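Local structure of PppA (Pseudomonas aeruginosa, 6JKV) at residues 24-29 with 129-134. The protein is a regulatory component of the type VI secretion system, a manganese-binding member of the PP2C family that probably acts as a serine/threonine phosphatase. Sequence-based numbering, arbitrary orientation.
Sequences NSVSYY and RGNQAS
A polar surface contact joins the N-terminal residues Ser25, Val26 and Tyr29 to the turn residues Gly130 and Asn131, where the lead-in to strand 29-36 meets the hairpin between strands 120-129 and 132-138. Two hydrogen bonds carry it. The Val26 amide donates to Asn131 OD1 with N-H...O at 176°, the donor lying in the carbonyl plane but tilted from the C=O axis. The Val26 N to Asn131 OD1 separation of 2.5 Å is shorter than normal, so its exact value is doubtful and should not be read as strength. With CG anti to its own carbonyl carbon (chi1 -60°), Asn131 brings its amide up to the N-terminal segment, and ND2 lies 3.4 Å from Ser25 CB. The second bond runs from Tyr29 OH to Gly130 O, 2.7 Å, nearly straight along the C=O direction, with the carbonyl oxygen at the ring edge. A type II' turn from Arg129 to Gln132 presents both acceptors, Gly130 occupying its second position with phi 55°. Gln132 N returns to Arg129 O at 3.1 Å. Strand 29-36 edges one antiparallel sheet of the PP2C beta-sandwich, while the hairpin strands lie in the other, and the contact is away from the manganese sites. Between the two bonds, Val26 CB and CG1 each approach Gly130 O to 3.6 Å, while its side chain also packs on Pro205 and Ala261. A water donates to Val26 O at 2.8 Å and, more weakly, to Asn131 OD1, bridging the segments beside the direct amide bond.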
ATOM      1  N   ASN A  24       6.336 -25.113 -12.649  1.00 32.87           N
ATOM      2  CA  ASN A  24       5.344 -24.000 -12.426  1.00 30.80           C
ATOM      3  C   ASN A  24       5.719 -23.147 -11.209  1.00 28.40           C
ATOM      4  O   ASN A  24       4.916 -22.273 -10.842  1.00 29.03           O
ATOM      5  CB  ASN A  24       3.913 -24.534 -12.296  1.00 31.81           C
ATOM      6  CG  ASN A  24       3.850 -25.917 -11.683  1.00 33.73           C
ATOM      7  OD1 ASN A  24       4.297 -26.120 -10.550  1.00 35.99           O
ATOM      8  ND2 ASN A  24       3.329 -26.869 -12.445  1.00 35.61           N
ATOM      9  N   SER A  25       6.894 -23.347 -10.616  1.00 26.53           N
ATOM     10  CA  SER A  25       7.314 -22.551  -9.444  1.00 26.45           C
ATOM     11  C   SER A  25       7.790 -21.172  -9.907  1.00 25.35           C
ATOM     12  O   SER A  25       8.289 -21.043 -11.035  1.00 25.88           O
ATOM     13  CB  SER A  25       8.344 -23.267  -8.603  1.00 27.83           C
ATOM     14  OG  SER A  25       9.437 -23.728  -9.380  1.00 29.73           O
ATOM     15  N   VAL A  26       7.614 -20.179  -9.044  1.00 23.47           N
ATOM     16  CA  VAL A  26       7.986 -18.769  -9.309  1.00 22.58           C
ATOM     17  C   VAL A  26       9.487 -18.622  -9.071  1.00 22.43           C
ATOM     18  O   VAL A  26       9.959 -19.010  -7.993  1.00 23.79           O
ATOM     19  CB  VAL A  26       7.160 -17.821  -8.428  1.00 21.51           C
ATOM     20  CG1 VAL A  26       7.773 -16.429  -8.354  1.00 20.73           C
ATOM     21  CG2 VAL A  26       5.726 -17.756  -8.938  1.00 20.62           C
ATOM     22  N   SER A  27      10.193 -18.067 -10.053  1.00 22.58           N
ATOM     23  CA  SER A  27      11.667 -17.891 -10.038  1.00 22.84           C
ATOM     24  C   SER A  27      12.058 -16.504  -9.514  1.00 21.76           C
ATOM     25  O   SER A  27      13.004 -16.432  -8.711  1.00 22.73           O
ATOM     26  CB  SER A  27      12.249 -18.106 -11.414  1.00 23.99           C
ATOM     27  OG  SER A  27      11.931 -19.391 -11.915  1.00 25.73           O
ATOM     28  N   TYR A  28      11.389 -15.444  -9.971  1.00 20.68           N
ATOM     29  CA  TYR A  28      11.911 -14.056  -9.891  1.00 20.09           C
ATOM     30  C   TYR A  28      10.759 -13.068  -9.751  1.00 18.63           C
ATOM     31  O   TYR A  28       9.669 -13.321 -10.288  1.00 19.21           O
ATOM     32  CB  TYR A  28      12.738 -13.747 -11.141  1.00 20.74           C
ATOM     33  CG  TYR A  28      13.409 -12.396 -11.173  1.00 20.53           C
ATOM     34  CD1 TYR A  28      14.561 -12.153 -10.434  1.00 20.85           C
ATOM     35  CD2 TYR A  28      12.915 -11.365 -11.962  1.00 20.51           C
ATOM     36  CE1 TYR A  28      15.199 -10.924 -10.476  1.00 20.75           C
ATOM     37  CE2 TYR A  28      13.539 -10.126 -12.005  1.00 20.38           C
ATOM     38  CZ  TYR A  28      14.684  -9.904 -11.259  1.00 20.51           C
ATOM     39  OH  TYR A  28      15.304  -8.690 -11.313  1.00 19.70           O
ATOM     40  N   TYR A  29      11.021 -11.968  -9.050  1.00 18.16           N
ATOM     41  CA  TYR A  29      10.073 -10.848  -8.860  1.00 17.57           C
ATOM     42  C   TYR A  29      10.711  -9.571  -9.406  1.00 17.31           C
ATOM     43  O   TYR A  29      11.797  -9.225  -8.955  1.00 15.71           O
ATOM     44  CB  TYR A  29       9.706 -10.703  -7.385  1.00 17.46           C
ATOM     45  CG  TYR A  29       8.753 -11.759  -6.880  1.00 17.66           C
ATOM     46  CD1 TYR A  29       7.388 -11.653  -7.106  1.00 17.17           C
ATOM     47  CD2 TYR A  29       9.216 -12.876  -6.199  1.00 18.30           C
ATOM     48  CE1 TYR A  29       6.500 -12.616  -6.650  1.00 16.86           C
ATOM     49  CE2 TYR A  29       8.344 -13.856  -5.752  1.00 18.37           C
ATOM     50  CZ  TYR A  29       6.984 -13.727  -5.981  1.00 17.73           C
ATOM     51  OH  TYR A  29       6.160 -14.716  -5.532  1.00 17.84           O
ATOM     52  N   ARG A 129       7.882 -15.098  -0.881  1.00 18.58           N
ATOM     53  CA  ARG A 129       8.963 -16.112  -0.833  1.00 19.56           C
ATOM     54  C   ARG A 129       8.576 -17.255  -1.776  1.00 20.39           C
ATOM     55  O   ARG A 129       7.632 -17.992  -1.464  1.00 19.83           O
ATOM     56  CB  ARG A 129       9.164 -16.637   0.589  1.00 20.03           C
ATOM     57  CG  ARG A 129       9.663 -15.594   1.579  1.00 20.54           C
ATOM     58  CD  ARG A 129      11.091 -15.189   1.285  1.00 21.89           C
ATOM     59  NE  ARG A 129      11.637 -14.376   2.364  1.00 24.20           N
ATOM     60  CZ  ARG A 129      11.520 -13.054   2.468  1.00 23.41           C
ATOM     61  NH1 ARG A 129      10.871 -12.367   1.538  1.00 21.58           N
ATOM     62  NH2 ARG A 129      12.057 -12.426   3.511  1.00 24.20           N
ATOM     63  N   GLY A 130       9.271 -17.372  -2.905  1.00 21.55           N
ATOM     64  CA  GLY A 130       8.965 -18.382  -3.931  1.00 22.12           C
ATOM     65  C   GLY A 130       7.516 -18.295  -4.388  1.00 21.28           C
ATOM     66  O   GLY A 130       7.095 -17.216  -4.879  1.00 21.40           O
ATOM     67  N   ASN A 131       6.762 -19.376  -4.176  1.00 21.06           N
ATOM     68  CA  ASN A 131       5.368 -19.542  -4.668  1.00 21.78           C
ATOM     69  C   ASN A 131       4.340 -19.024  -3.661  1.00 21.46           C
ATOM     70  O   ASN A 131       3.142 -19.161  -3.945  1.00 21.52           O
ATOM     71  CB  ASN A 131       5.050 -21.005  -4.981  1.00 23.36           C
ATOM     72  CG  ASN A 131       5.971 -21.559  -6.044  1.00 23.93           C
ATOM     73  OD1 ASN A 131       6.519 -20.800  -6.832  1.00 25.71           O
ATOM     74  ND2 ASN A 131       6.176 -22.865  -6.065  1.00 25.16           N
ATOM     75  N   GLN A 132       4.766 -18.487  -2.520  1.00 21.40           N
ATOM     76  CA  GLN A 132       3.810 -17.997  -1.501  1.00 21.16           C
ATOM     77  C   GLN A 132       4.054 -16.512  -1.264  1.00 20.25           C
ATOM     78  O   GLN A 132       5.219 -16.055  -1.329  1.00 20.87           O
ATOM     79  CB  GLN A 132       3.886 -18.790  -0.198  1.00 22.97           C
ATOM     80  CG  GLN A 132       5.257 -19.364   0.105  1.00 24.55           C
ATOM     81  CD  GLN A 132       5.177 -20.437   1.161  1.00 25.81           C
ATOM     82  OE1 GLN A 132       4.354 -21.351   1.065  1.00 28.27           O
ATOM     83  NE2 GLN A 132       6.014 -20.315   2.186  1.00 24.70           N
ATOM     84  N   ALA A 133       2.969 -15.791  -1.012  1.00 18.54           N
ATOM     85  CA  ALA A 133       3.021 -14.366  -0.655  1.00 18.06           C
ATOM     86  C   ALA A 133       1.983 -14.086   0.422  1.00 17.43           C
ATOM     87  O   ALA A 133       1.058 -14.892   0.592  1.00 18.23           O
ATOM     88  CB  ALA A 133       2.820 -13.504  -1.877  1.00 17.37           C
ATOM     89  N   SER A 134       2.195 -13.003   1.158  1.00 16.73           N
ATOM     90  CA  SER A 134       1.273 -12.504   2.200  1.00 16.72           C
ATOM     91  C   SER A 134       1.053 -11.015   1.973  1.00 16.48           C
ATOM     92  O   SER A 134       2.024 -10.311   1.656  1.00 16.30           O
ATOM     93  CB  SER A 134       1.805 -12.781   3.577  1.00 16.78           C
ATOM     94  OG  SER A 134       1.941 -14.174   3.800  1.00 16.60           O
TER
HETATM   95  O   HOH W   1       9.167 -20.961  -6.111  1.00 34.06           O